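Local coordinates for protein HRI1 (Saccharomyces cerevisiae, PDB 3RBY), which is of unknown function and non-essential, but interacts with the protein HRR25 and may also interact with SEC72, at residues A56-T61 and N77-T82; H32-R37 and W176-L181; A165-V170 and S182-N187; T73-F78 and E95-W100. One frame throughout, in Å; residues are numbered along the deposited sequence.

Overall arrangement
Contacts 1 and 4, both partly buried, belong to the ten-stranded antiparallel sheet and share Asn-77 and Phe-78: contact 4 zips 73-78 to 95-100 by regular ladder bonds, whereas contact 1 ties 77-82 to 56-61 through a bulge. Contact 3 pairs two strands of the other, seven-stranded sheet at the surface, where a salt bridge supplements the backbone bonds. Contact 2 differs in kind, since it packs one sheet on the other by side chains, its centre about 4 Å from the centre of the chain, and all its touching residues are buried. It shares strand 176-183 with contact 3, while Tyr-33 links it to contact 1. Contacts 3 and 4 lie apart, about 9 Å between nearest atoms.

Contact 1 (A56-T61 and N77-T82); sequences AGTNET and NFWLDT
A classic beta bulge at the edge of the ten-stranded sheet joins these segments: Trp-79 and Leu-80 both face Ala-56. The carbonyl O of Ala-56 receives Leu-80 N at 3.0 Å and, more weakly because the N-H...O angle is only 132°, Trp-79 N. Ala-56 N returns a bond to Leu-80 O at 3.2 Å. On one face of the sheet Ala-56 CB meets Leu-80 CB at 4.0 Å. With CG of Trp-79 anti to its backbone N (chi1 -178°), the indole leads off past Gly-57, whose CA lies at the ring edge and 3.7 Å from Trp-79 CB. The indole also meets Phe-180 edge-to-face. Farther along, Asn-77 N bonds Thr-61 O at 2.9 Å and 174°, while Thr-61 OG1 turns back to Thr-58 O at 2.8 Å. That carbonyl also takes Thr-61 N, so two donors from one residue brace the short 3-10 turn. The bonds that cross are all between backbone atoms, at the bulge and again at Asn-77, while the indole serves packing against the other sheet.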
loop_
_atom_site.group_PDB
_atom_site.type_symbol
_atom_site.label_atom_id
_atom_site.label_comp_id
_atom_site.label_asym_id
_atom_site.label_seq_id
_atom_site.Cartn_x
_atom_site.Cartn_y
_atom_site.Cartn_z
ATOM N N ALA A 56 7.065 11.676 -18.197
ATOM C CA ALA A 56 5.727 11.724 -18.762
ATOM C C ALA A 56 5.813 11.425 -20.254
ATOM O O ALA A 56 6.887 11.533 -20.864
ATOM C CB ALA A 56 5.089 13.089 -18.518
ATOM N N GLY A 57 4.695 11.034 -20.842
ATOM C CA GLY A 57 4.656 10.798 -22.269
ATOM C C GLY A 57 3.213 10.669 -22.674
ATOM O O GLY A 57 2.371 10.232 -21.877
ATOM N N THR A 58 2.919 11.069 -23.905
ATOM C CA THR A 58 1.605 10.828 -24.501
ATOM C C THR A 58 1.529 9.353 -24.886
ATOM O O THR A 58 2.552 8.651 -24.851
ATOM C CB THR A 58 1.376 11.777 -25.693
ATOM O OG1 THR A 58 2.557 11.785 -26.506
ATOM C CG2 THR A 58 1.122 13.226 -25.171
ATOM N N ASN A 59 0.341 8.862 -25.218
ATOM C CA ASN A 59 0.186 7.422 -25.357
ATOM C C ASN A 59 1.159 6.736 -26.327
ATOM O O ASN A 59 1.589 5.600 -26.077
ATOM C CB ASN A 59 -1.277 7.006 -25.638
ATOM C CG ASN A 59 -1.894 7.727 -26.854
ATOM O OD1 ASN A 59 -1.207 8.429 -27.614
ATOM N ND2 ASN A 59 -3.203 7.543 -27.036
ATOM N N GLU A 60 1.526 7.405 -27.419
ATOM C CA GLU A 60 2.375 6.740 -28.422
ATOM C C GLU A 60 3.811 6.518 -27.944
ATOM O O GLU A 60 4.578 5.832 -28.615
ATOM C CB GLU A 60 2.381 7.492 -29.758
ATOM C CG GLU A 60 3.348 8.676 -29.815
ATOM C CD GLU A 60 2.826 9.880 -29.047
ATOM O OE1 GLU A 60 1.625 9.881 -28.657
ATOM O OE2 GLU A 60 3.617 10.827 -28.846
ATOM N N THR A 61 4.185 7.089 -26.799
ATOM C CA THR A 61 5.568 6.936 -26.321
ATOM C C THR A 61 5.795 5.678 -25.483
ATOM O O THR A 61 6.898 5.455 -24.969
ATOM C CB THR A 61 6.052 8.164 -25.526
ATOM O OG1 THR A 61 5.275 8.300 -24.325
ATOM C CG2 THR A 61 5.923 9.417 -26.380
ATOM N N ASN A 77 9.681 5.112 -24.226
ATOM C CA ASN A 77 10.589 6.138 -24.728
ATOM C C ASN A 77 10.080 7.492 -24.262
ATOM O O ASN A 77 9.264 8.132 -24.937
ATOM C CB ASN A 77 10.711 6.077 -26.259
ATOM C CG ASN A 77 11.495 4.865 -26.721
ATOM O OD1 ASN A 77 10.911 3.842 -27.080
ATOM N ND2 ASN A 77 12.829 4.960 -26.674
ATOM N N PHE A 78 10.548 7.914 -23.094
ATOM C CA PHE A 78 9.960 9.062 -22.408
ATOM C C PHE A 78 9.957 10.356 -23.213
ATOM O O PHE A 78 10.899 10.665 -23.948
ATOM C CB PHE A 78 10.668 9.277 -21.067
ATOM C CG PHE A 78 10.625 8.065 -20.178
ATOM C CD1 PHE A 78 11.783 7.372 -19.856
ATOM C CD2 PHE A 78 9.411 7.594 -19.703
ATOM C CE1 PHE A 78 11.732 6.242 -19.044
ATOM C CE2 PHE A 78 9.349 6.466 -18.898
ATOM C CZ PHE A 78 10.511 5.786 -18.569
ATOM N N TRP A 79 8.881 11.113 -23.074
ATOM C CA TRP A 79 8.831 12.464 -23.625
ATOM C C TRP A 79 9.560 13.405 -22.652
ATOM O O TRP A 79 10.573 14.031 -22.993
ATOM C CB TRP A 79 7.368 12.885 -23.799
ATOM C CG TRP A 79 7.192 14.236 -24.412
ATOM C CD1 TRP A 79 8.064 14.882 -25.244
ATOM C CD2 TRP A 79 6.084 15.125 -24.220
ATOM N NE1 TRP A 79 7.557 16.116 -25.589
ATOM C CE2 TRP A 79 6.342 16.286 -24.977
ATOM C CE3 TRP A 79 4.889 15.042 -23.498
ATOM C CZ2 TRP A 79 5.450 17.360 -25.028
ATOM C CZ3 TRP A 79 4.003 16.107 -23.550
ATOM C CH2 TRP A 79 4.291 17.254 -24.310
ATOM N N LEU A 80 9.025 13.502 -21.434
ATOM C CA LEU A 80 9.728 14.142 -20.326
ATOM C C LEU A 80 10.600 13.106 -19.626
ATOM O O LEU A 80 10.111 12.042 -19.252
ATOM C CB LEU A 80 8.708 14.688 -19.317
ATOM C CG LEU A 80 9.068 15.749 -18.270
ATOM C CD1 LEU A 80 8.434 15.393 -16.925
ATOM C CD2 LEU A 80 10.568 15.939 -18.129
ATOM N N ASP A 81 11.883 13.414 -19.454
ATOM C CA ASP A 81 12.776 12.629 -18.591
ATOM C C ASP A 81 13.776 13.583 -17.932
ATOM O O ASP A 81 14.752 13.998 -18.565
ATOM C CB ASP A 81 13.514 11.567 -19.392
ATOM C CG ASP A 81 14.442 10.724 -18.536
ATOM O OD1 ASP A 81 14.819 11.171 -17.427
ATOM O OD2 ASP A 81 14.811 9.609 -18.983
ATOM N N THR A 82 13.539 13.948 -16.675
ATOM C CA THR A 82 14.370 14.978 -16.051
ATOM C C THR A 82 15.860 14.626 -16.104
ATOM O O THR A 82 16.716 15.512 -16.098
ATOM C CB THR A 82 13.943 15.290 -14.599
ATOM O OG1 THR A 82 13.959 14.086 -13.816
ATOM C CG2 THR A 82 12.550 15.926 -14.571
#

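Contact 2 (H32-R37 and W176-L181); sequences HYISLR and WIQGFL
Gln-178, the first residue of 176-181 to touch 32-37, reaches between Ile-34 and Leu-36. Its CB lies 3.7 Å from Ile-34 CG2, and beyond CG the chain runs extended (chi2 -168°), which carries the amide alongside Leu-36, a side chain arriving from the opposite direction. There OE1 of Gln-178 sits 3.5 Å from Leu-36 CB, an apolar neighbour; its polar partner is Arg-196 NH2, while NE2 of the same amide bonds Ser-26 OG and Leu-24 O. Next comes Gly-179, presenting bare backbone: Ile-34 CD1 rests 3.6 Å from Gly-179 C, and Leu-36 CD1 is 4.0 Å from Gly-179 O. The terminal methyl of Ile-34 gets there because CG1 stands anti to the backbone N (chi1 -177°) and CD1 continues the extended line. Phe-180 follows, with the same methyl 4.3 Å from its CB and near the plane of the ring, at an edge. The strand axes cross at 89° and approach to 7.3 Å, which identifies face-to-face packing of two sheets, not pairing within one. Every touching residue is buried, so the interface is held by apolar packing from Ile-34 and Leu-36, and the one amide placed inside it has both of its polar ends satisfied by residues of neighbouring strands.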
loop_
_atom_site.group_PDB
_atom_site.type_symbol
_atom_site.label_atom_id
_atom_site.label_comp_id
_atom_site.label_asym_id
_atom_site.label_seq_id
_atom_site.Cartn_x
_atom_site.Cartn_y
_atom_site.Cartn_z
ATOM N N HIS A 32 -2.203 8.272 -21.916
ATOM C CA HIS A 32 -1.189 9.280 -21.592
ATOM C C HIS A 32 -0.760 9.095 -20.119
ATOM O O HIS A 32 -1.582 8.715 -19.267
ATOM C CB HIS A 32 -1.744 10.686 -21.831
ATOM C CG HIS A 32 -2.460 10.834 -23.134
ATOM N ND1 HIS A 32 -1.861 10.549 -24.348
ATOM C CD2 HIS A 32 -3.736 11.195 -23.424
ATOM C CE1 HIS A 32 -2.729 10.746 -25.321
ATOM N NE2 HIS A 32 -3.875 11.140 -24.789
ATOM N N TYR A 33 0.516 9.345 -19.822
ATOM C CA TYR A 33 1.051 9.042 -18.493
ATOM C C TYR A 33 2.025 10.105 -17.965
ATOM O O TYR A 33 2.785 10.708 -18.740
ATOM C CB TYR A 33 1.742 7.670 -18.511
ATOM C CG TYR A 33 2.973 7.645 -19.388
ATOM C CD1 TYR A 33 4.219 7.977 -18.874
ATOM C CD2 TYR A 33 2.891 7.299 -20.741
ATOM C CE1 TYR A 33 5.355 7.963 -19.667
ATOM C CE2 TYR A 33 4.030 7.281 -21.549
ATOM C CZ TYR A 33 5.256 7.618 -21.002
ATOM O OH TYR A 33 6.391 7.608 -21.786
ATOM N N ILE A 34 1.991 10.324 -16.647
ATOM C CA ILE A 34 2.982 11.141 -15.937
ATOM C C ILE A 34 3.315 10.474 -14.598
ATOM O O ILE A 34 2.459 9.823 -13.989
ATOM C CB ILE A 34 2.462 12.565 -15.681
ATOM C CG1 ILE A 34 3.529 13.433 -15.012
ATOM C CG2 ILE A 34 1.219 12.523 -14.827
ATOM C CD1 ILE A 34 3.249 14.915 -15.152
ATOM N N SER A 35 4.556 10.619 -14.150
ATOM C CA SER A 35 4.962 10.074 -12.865
ATOM C C SER A 35 5.831 11.092 -12.121
ATOM O O SER A 35 6.948 11.384 -12.557
ATOM C CB SER A 35 5.711 8.744 -13.051
ATOM O OG SER A 35 5.952 8.099 -11.809
ATOM N N LEU A 36 5.306 11.652 -11.024
ATOM C CA LEU A 36 6.045 12.627 -10.211
ATOM C C LEU A 36 6.563 11.924 -8.963
ATOM O O LEU A 36 5.809 11.190 -8.306
ATOM C CB LEU A 36 5.166 13.821 -9.835
ATOM C CG LEU A 36 4.610 14.573 -11.046
ATOM C CD1 LEU A 36 3.777 15.794 -10.628
ATOM C CD2 LEU A 36 5.753 14.976 -11.983
ATOM N N ARG A 37 7.847 12.115 -8.646
ATOM C CA ARG A 37 8.473 11.354 -7.550
ATOM C C ARG A 37 9.157 12.240 -6.501
ATOM O O ARG A 37 10.346 12.084 -6.216
ATOM C CB ARG A 37 9.423 10.290 -8.125
ATOM C CG ARG A 37 8.756 9.511 -9.301
ATOM C CD ARG A 37 9.438 8.194 -9.696
ATOM N NE ARG A 37 8.560 7.437 -10.585
ATOM C CZ ARG A 37 8.789 6.213 -11.056
ATOM N NH1 ARG A 37 9.899 5.562 -10.742
ATOM N NH2 ARG A 37 7.885 5.632 -11.845
ATOM N N TRP A 176 -7.452 13.670 -8.633
ATOM C CA TRP A 176 -5.991 13.835 -8.607
ATOM C C TRP A 176 -5.388 14.344 -9.922
ATOM O O TRP A 176 -5.489 13.690 -10.967
ATOM C CB TRP A 176 -5.310 12.524 -8.222
ATOM C CG TRP A 176 -5.654 12.031 -6.852
ATOM C CD1 TRP A 176 -6.780 11.352 -6.486
ATOM C CD2 TRP A 176 -4.848 12.148 -5.657
ATOM N NE1 TRP A 176 -6.737 11.055 -5.140
ATOM C CE2 TRP A 176 -5.564 11.529 -4.607
ATOM C CE3 TRP A 176 -3.606 12.730 -5.376
ATOM C CZ2 TRP A 176 -5.070 11.467 -3.282
ATOM C CZ3 TRP A 176 -3.107 12.665 -4.059
ATOM C CH2 TRP A 176 -3.838 12.038 -3.034
ATOM N N ILE A 177 -4.727 15.496 -9.846
ATOM C CA ILE A 177 -4.136 16.115 -11.016
ATOM C C ILE A 177 -2.617 16.149 -10.889
ATOM O O ILE A 177 -2.087 16.626 -9.883
ATOM C CB ILE A 177 -4.638 17.564 -11.194
ATOM C CG1 ILE A 177 -6.141 17.585 -11.525
ATOM C CG2 ILE A 177 -3.847 18.284 -12.275
ATOM C CD1 ILE A 177 -7.035 17.882 -10.332
ATOM N N GLN A 178 -1.921 15.645 -11.906
ATOM C CA GLN A 178 -0.479 15.808 -11.997
ATOM C C GLN A 178 -0.120 16.427 -13.340
ATOM O O GLN A 178 -0.747 16.113 -14.362
ATOM C CB GLN A 178 0.239 14.481 -11.805
ATOM C CG GLN A 178 0.053 13.888 -10.428
ATOM C CD GLN A 178 1.007 12.750 -10.182
ATOM O OE1 GLN A 178 1.882 12.837 -9.303
ATOM N NE2 GLN A 178 0.860 11.673 -10.957
ATOM N N GLY A 179 0.872 17.313 -13.323
ATOM C CA GLY A 179 1.249 18.052 -14.509
ATOM C C GLY A 179 2.717 18.452 -14.557
ATOM O O GLY A 179 3.397 18.517 -13.524
ATOM N N PHE A 180 3.211 18.708 -15.769
ATOM C CA PHE A 180 4.513 19.341 -15.933
ATOM C C PHE A 180 4.468 20.458 -16.989
ATOM O O PHE A 180 3.537 20.535 -17.800
ATOM C CB PHE A 180 5.606 18.312 -16.243
ATOM C CG PHE A 180 5.824 18.060 -17.716
ATOM C CD1 PHE A 180 5.019 17.160 -18.418
ATOM C CD2 PHE A 180 6.852 18.705 -18.397
ATOM C CE1 PHE A 180 5.221 16.919 -19.778
ATOM C CE2 PHE A 180 7.068 18.462 -19.767
ATOM C CZ PHE A 180 6.248 17.565 -20.452
ATOM N N LEU A 181 5.450 21.353 -16.917
ATOM C CA LEU A 181 5.687 22.383 -17.932
ATOM C C LEU A 181 7.194 22.611 -17.996
ATOM O O LEU A 181 7.812 22.972 -16.998
ATOM C CB LEU A 181 4.953 23.690 -17.594
ATOM C CG LEU A 181 5.086 24.859 -18.589
ATOM C CD1 LEU A 181 4.641 24.430 -20.011
ATOM C CD2 LEU A 181 4.308 26.096 -18.114
#

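Contact 3 (A165-V170 and S182-N187); sequences AYDGLV and SQKNNN
Asp-167 O receives Ser-182 N at 2.7 Å, the shortest polar bond across these segments, nearly straight at the hydrogen (173°). The reverse bond, Asp-167 N to Ser-182 O at 2.9 Å, completes a hydrogen-bonded antiparallel pair. Ser-182 O also lies 3.3 Å from Tyr-166 CA, a CA-H...O contact. On the face of Asp-167 and Ser-182, the serine OG comes 3.3 Å from Asp-167 CB. The carboxylate of Asp-167 meets Lys-184 in a salt bridge: NZ stands 3.1 Å from OD2, on its syn side but 23° out of the carboxylate plane. The lysine chain bends twice on its way, bringing its ammonium back across the aspartate at about a right angle, while its CB and CG pass over the Ala-165 carbonyl. Lys-184 N bonds Ala-165 O at 2.9 Å, approaching from above the carbonyl plane. On the other face Tyr-166 and Gln-183 run alongside each other in the same direction, with CE1 of the tyrosine 3.7 Å from CG of the glutamine and ring and amide planes 71° apart. Both polar ends reach the carboxylate of Glu-214, Tyr-166 OH to OE1 and Gln-183 NE2 to OE2. Alternating pairs with side chains on the two faces are those of an antiparallel beta hairpin, strands 166-173 and 176-183, here at its open end where the strands run out into loops.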
loop_
_atom_site.group_PDB
_atom_site.type_symbol
_atom_site.label_atom_id
_atom_site.label_comp_id
_atom_site.label_asym_id
_atom_site.label_seq_id
_atom_site.Cartn_x
_atom_site.Cartn_y
_atom_site.Cartn_z
ATOM N N ALA A 165 7.809 26.939 -27.668
ATOM C CA ALA A 165 8.850 27.149 -26.665
ATOM C C ALA A 165 8.722 26.239 -25.436
ATOM O O ALA A 165 9.604 26.244 -24.561
ATOM C CB ALA A 165 8.880 28.615 -26.238
ATOM N N TYR A 166 7.637 25.468 -25.369
ATOM C CA TYR A 166 7.349 24.676 -24.173
ATOM C C TYR A 166 6.887 23.265 -24.461
ATOM O O TYR A 166 6.217 23.010 -25.462
ATOM C CB TYR A 166 6.241 25.328 -23.364
ATOM C CG TYR A 166 6.634 26.571 -22.623
ATOM C CD1 TYR A 166 7.174 26.496 -21.342
ATOM C CD2 TYR A 166 6.438 27.823 -23.185
ATOM C CE1 TYR A 166 7.523 27.637 -20.651
ATOM C CE2 TYR A 166 6.776 28.969 -22.504
ATOM C CZ TYR A 166 7.321 28.874 -21.236
ATOM O OH TYR A 166 7.663 30.021 -20.551
ATOM N N ASP A 167 7.243 22.360 -23.552
ATOM C CA ASP A 167 6.601 21.060 -23.439
ATOM C C ASP A 167 5.758 21.027 -22.160
ATOM O O ASP A 167 6.176 21.555 -21.126
ATOM C CB ASP A 167 7.646 19.952 -23.407
ATOM C CG ASP A 167 8.347 19.776 -24.735
ATOM O OD1 ASP A 167 9.552 19.452 -24.724
ATOM O OD2 ASP A 167 7.694 19.956 -25.781
ATOM N N GLY A 168 4.577 20.411 -22.223
ATOM C CA GLY A 168 3.718 20.345 -21.055
ATOM C C GLY A 168 2.549 19.382 -21.169
ATOM O O GLY A 168 1.931 19.259 -22.232
ATOM N N LEU A 169 2.234 18.712 -20.057
ATOM C CA LEU A 169 1.147 17.738 -20.001
ATOM C C LEU A 169 0.503 17.830 -18.625
ATOM O O LEU A 169 1.197 17.799 -17.604
ATOM C CB LEU A 169 1.723 16.332 -20.162
ATOM C CG LEU A 169 1.156 15.303 -21.143
ATOM C CD1 LEU A 169 1.015 13.958 -20.471
ATOM C CD2 LEU A 169 -0.156 15.750 -21.760
ATOM N N VAL A 170 -0.817 17.937 -18.584
ATOM C CA VAL A 170 -1.536 17.815 -17.322
ATOM C C VAL A 170 -2.515 16.650 -17.443
ATOM O O VAL A 170 -3.253 16.549 -18.428
ATOM C CB VAL A 170 -2.251 19.128 -16.942
ATOM C CG1 VAL A 170 -3.126 18.935 -15.702
ATOM C CG2 VAL A 170 -1.222 20.200 -16.675
ATOM N N SER A 182 7.794 22.356 -19.154
ATOM C CA SER A 182 9.231 22.539 -19.310
ATOM C C SER A 182 9.560 23.495 -20.461
ATOM O O SER A 182 8.840 23.551 -21.471
ATOM C CB SER A 182 9.927 21.198 -19.522
ATOM O OG SER A 182 9.607 20.661 -20.790
ATOM N N GLN A 183 10.640 24.261 -20.292
ATOM C CA GLN A 183 11.124 25.144 -21.350
ATOM C C GLN A 183 11.954 24.359 -22.349
ATOM O O GLN A 183 12.952 23.740 -21.970
ATOM C CB GLN A 183 11.984 26.251 -20.779
ATOM C CG GLN A 183 11.211 27.330 -20.086
ATOM C CD GLN A 183 12.135 28.313 -19.413
ATOM O OE1 GLN A 183 13.358 28.167 -19.474
ATOM N NE2 GLN A 183 11.560 29.323 -18.771
ATOM N N LYS A 184 11.541 24.378 -23.612
ATOM C CA LYS A 184 12.209 23.607 -24.657
ATOM C C LYS A 184 13.717 23.838 -24.691
ATOM O O LYS A 184 14.499 22.892 -24.607
ATOM C CB LYS A 184 11.597 23.915 -26.025
ATOM C CG LYS A 184 10.318 23.148 -26.315
ATOM C CD LYS A 184 10.260 22.697 -27.765
ATOM C CE LYS A 184 8.837 22.373 -28.183
ATOM N NZ LYS A 184 8.668 20.930 -28.505
ATOM N N ASN A 185 14.113 25.100 -24.827
ATOM C CA ASN A 185 15.524 25.461 -24.893
ATOM C C ASN A 185 16.120 25.731 -23.517
ATOM O O ASN A 185 16.418 26.875 -23.173
ATOM C CB ASN A 185 15.721 26.679 -25.799
ATOM C CG ASN A 185 17.176 26.919 -26.146
ATOM O OD1 ASN A 185 17.508 27.258 -27.282
ATOM N ND2 ASN A 185 18.055 26.742 -25.166
ATOM N N ASN A 186 16.292 24.671 -22.733
ATOM C CA ASN A 186 16.858 24.797 -21.396
ATOM C C ASN A 186 17.214 23.447 -20.783
ATOM O O ASN A 186 16.437 22.496 -20.854
ATOM C CB ASN A 186 15.899 25.555 -20.475
ATOM C CG ASN A 186 16.561 26.007 -19.188
ATOM O OD1 ASN A 186 16.203 27.038 -18.620
ATOM N ND2 ASN A 186 17.535 25.234 -18.722
ATOM N N ASN A 187 18.397 23.374 -20.182
ATOM C CA ASN A 187 18.859 22.149 -19.543
ATOM C C ASN A 187 19.075 22.347 -18.048
ATOM O O ASN A 187 19.782 21.572 -17.403
ATOM C CB ASN A 187 20.148 21.651 -20.201
ATOM C CG ASN A 187 21.053 22.785 -20.642
ATOM O OD1 ASN A 187 21.944 22.597 -21.471
ATOM N ND2 ASN A 187 20.831 23.971 -20.088
#

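Contact 4 (T73-F78 and E95-W100); sequences TQDFNF and EVNTTW
Gln-74 and Trp-100 cross at about a right angle, the amide laid over one face of the indole with its plane 37° from the ring. NE2 of Gln-74 sits 3.3 Å above the ring plane, nearer the border of the ring than its middle. The extended chain beyond CG (chi2 -163°) carries it there. Indole NE1 instead bonds Thr-98 OG1 at 2.8 Å, and that hydroxyl in turn donates to Gln-74 O, also at 2.8 Å. Since Thr-98 N bonds the same carbonyl, two groups of one residue grip Gln-74 O. The OG1 of Thr-98 further lies in the plane of the Phe-76 ring at its edge, 3.6 Å from CE1, the two side chains again crossing at roughly a right angle. Phe-78 meets Val-96 obliquely, CE1 to CG2 at 3.9 Å. Beneath these side chains the ladder runs regularly: Phe-76 N to Val-96 O and Val-96 N to Phe-76 O form a hydrogen-bonded pair, both at 2.8 Å, and the strand directions are 159° apart. On the opposite face stand Thr-73, Asp-75, Asn-97 and Thr-99; near the strand end, Glu-95 is salt-bridged through OE2 to Lys-63. Beyond the ladder, the chemistry divides by face: one carries aromatic packing threaded by a relay from indole N-H through threonine hydroxyl to a backbone carbonyl, the other chiefly polar side chains.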
loop_
_atom_site.group_PDB
_atom_site.type_symbol
_atom_site.label_atom_id
_atom_site.label_comp_id
_atom_site.label_asym_id
_atom_site.label_seq_id
_atom_site.Cartn_x
_atom_site.Cartn_y
_atom_site.Cartn_z
ATOM N N THR A 73 3.710 -5.931 -20.842
ATOM C CA THR A 73 5.005 -5.326 -21.095
ATOM C C THR A 73 4.800 -3.880 -21.462
ATOM O O THR A 73 3.835 -3.522 -22.139
ATOM C CB THR A 73 5.752 -6.021 -22.252
ATOM O OG1 THR A 73 4.919 -6.033 -23.428
ATOM C CG2 THR A 73 6.120 -7.451 -21.856
ATOM N N GLN A 74 5.713 -3.039 -21.024
ATOM C CA GLN A 74 5.603 -1.648 -21.374
ATOM C C GLN A 74 6.980 -1.160 -21.760
ATOM O O GLN A 74 7.938 -1.242 -20.976
ATOM C CB GLN A 74 5.014 -0.845 -20.209
ATOM C CG GLN A 74 3.619 -1.308 -19.805
ATOM C CD GLN A 74 2.886 -0.266 -18.967
ATOM O OE1 GLN A 74 2.752 0.886 -19.378
ATOM N NE2 GLN A 74 2.438 -0.659 -17.773
ATOM N N ASP A 75 7.071 -0.657 -22.983
ATOM C CA ASP A 75 8.338 -0.222 -23.528
ATOM C C ASP A 75 8.304 1.279 -23.656
ATOM O O ASP A 75 7.528 1.840 -24.438
ATOM C CB ASP A 75 8.571 -0.950 -24.840
ATOM C CG ASP A 75 8.531 -2.449 -24.650
ATOM O OD1 ASP A 75 7.809 -3.142 -25.396
ATOM O OD2 ASP A 75 9.202 -2.936 -23.708
ATOM N N PHE A 76 9.103 1.931 -22.823
ATOM C CA PHE A 76 9.036 3.382 -22.702
ATOM C C PHE A 76 10.108 4.096 -23.492
ATOM O O PHE A 76 11.288 3.750 -23.420
ATOM C CB PHE A 76 9.163 3.820 -21.237
ATOM C CG PHE A 76 7.978 3.454 -20.386
ATOM C CD1 PHE A 76 7.964 2.269 -19.672
ATOM C CD2 PHE A 76 6.881 4.304 -20.290
ATOM C CE1 PHE A 76 6.875 1.927 -18.885
ATOM C CE2 PHE A 76 5.783 3.967 -19.505
ATOM C CZ PHE A 76 5.779 2.780 -18.804
ATOM N N ASN A 77 9.681 5.112 -24.226
ATOM C CA ASN A 77 10.589 6.138 -24.728
ATOM C C ASN A 77 10.080 7.492 -24.262
ATOM O O ASN A 77 9.264 8.132 -24.937
ATOM C CB ASN A 77 10.711 6.077 -26.259
ATOM C CG ASN A 77 11.495 4.865 -26.721
ATOM O OD1 ASN A 77 10.911 3.842 -27.080
ATOM N ND2 ASN A 77 12.829 4.960 -26.674
ATOM N N PHE A 78 10.548 7.914 -23.094
ATOM C CA PHE A 78 9.960 9.062 -22.408
ATOM C C PHE A 78 9.957 10.356 -23.213
ATOM O O PHE A 78 10.899 10.665 -23.948
ATOM C CB PHE A 78 10.668 9.277 -21.067
ATOM C CG PHE A 78 10.625 8.065 -20.178
ATOM C CD1 PHE A 78 11.783 7.372 -19.856
ATOM C CD2 PHE A 78 9.411 7.594 -19.703
ATOM C CE1 PHE A 78 11.732 6.242 -19.044
ATOM C CE2 PHE A 78 9.349 6.466 -18.898
ATOM C CZ PHE A 78 10.511 5.786 -18.569
ATOM N N GLU A 95 15.389 3.711 -24.859
ATOM C CA GLU A 95 14.198 2.969 -24.513
ATOM C C GLU A 95 14.402 2.248 -23.186
ATOM O O GLU A 95 15.532 1.860 -22.843
ATOM C CB GLU A 95 13.860 1.979 -25.629
ATOM C CG GLU A 95 12.768 0.983 -25.305
ATOM C CD GLU A 95 12.206 0.324 -26.572
ATOM O OE1 GLU A 95 12.138 -0.923 -26.647
ATOM O OE2 GLU A 95 11.815 1.065 -27.503
ATOM N N VAL A 96 13.317 2.097 -22.425
ATOM C CA VAL A 96 13.347 1.244 -21.238
ATOM C C VAL A 96 12.311 0.149 -21.367
ATOM O O VAL A 96 11.129 0.423 -21.584
ATOM C CB VAL A 96 13.065 2.019 -19.944
ATOM C CG1 VAL A 96 13.148 1.068 -18.754
ATOM C CG2 VAL A 96 14.038 3.178 -19.787
ATOM N N ASN A 97 12.747 -1.094 -21.224
ATOM C CA ASN A 97 11.830 -2.222 -21.329
ATOM C C ASN A 97 11.387 -2.758 -19.970
ATOM O O ASN A 97 12.221 -3.226 -19.176
ATOM C CB ASN A 97 12.475 -3.324 -22.168
ATOM C CG ASN A 97 12.853 -2.838 -23.554
ATOM O OD1 ASN A 97 11.988 -2.676 -24.420
ATOM N ND2 ASN A 97 14.142 -2.576 -23.766
ATOM N N THR A 98 10.081 -2.683 -19.696
ATOM C CA THR A 98 9.568 -3.088 -18.388
ATOM C C THR A 98 8.510 -4.173 -18.488
ATOM O O THR A 98 7.819 -4.309 -19.502
ATOM C CB THR A 98 8.998 -1.897 -17.579
ATOM O OG1 THR A 98 7.760 -1.464 -18.166
ATOM C CG2 THR A 98 9.994 -0.737 -17.538
ATOM N N THR A 99 8.389 -4.934 -17.407
ATOM C CA THR A 99 7.393 -5.984 -17.298
ATOM C C THR A 99 6.562 -5.751 -16.045
ATOM O O THR A 99 7.107 -5.453 -14.977
ATOM C CB THR A 99 8.063 -7.367 -17.205
ATOM O OG1 THR A 99 8.814 -7.614 -18.401
ATOM C CG2 THR A 99 7.023 -8.458 -17.041
ATOM N N TRP A 100 5.248 -5.915 -16.175
ATOM C CA TRP A 100 4.309 -5.666 -15.092
ATOM C C TRP A 100 3.499 -6.919 -14.771
ATOM O O TRP A 100 2.899 -7.524 -15.650
ATOM C CB TRP A 100 3.374 -4.530 -15.493
ATOM C CG TRP A 100 4.118 -3.251 -15.720
ATOM C CD1 TRP A 100 4.975 -2.970 -16.752
ATOM C CD2 TRP A 100 4.081 -2.073 -14.895
ATOM N NE1 TRP A 100 5.466 -1.690 -16.619
ATOM C CE2 TRP A 100 4.939 -1.119 -15.487
ATOM C CE3 TRP A 100 3.402 -1.732 -13.717
ATOM C CZ2 TRP A 100 5.139 0.157 -14.939
ATOM C CZ3 TRP A 100 3.604 -0.461 -13.174
ATOM C CH2 TRP A 100 4.465 0.464 -13.789
#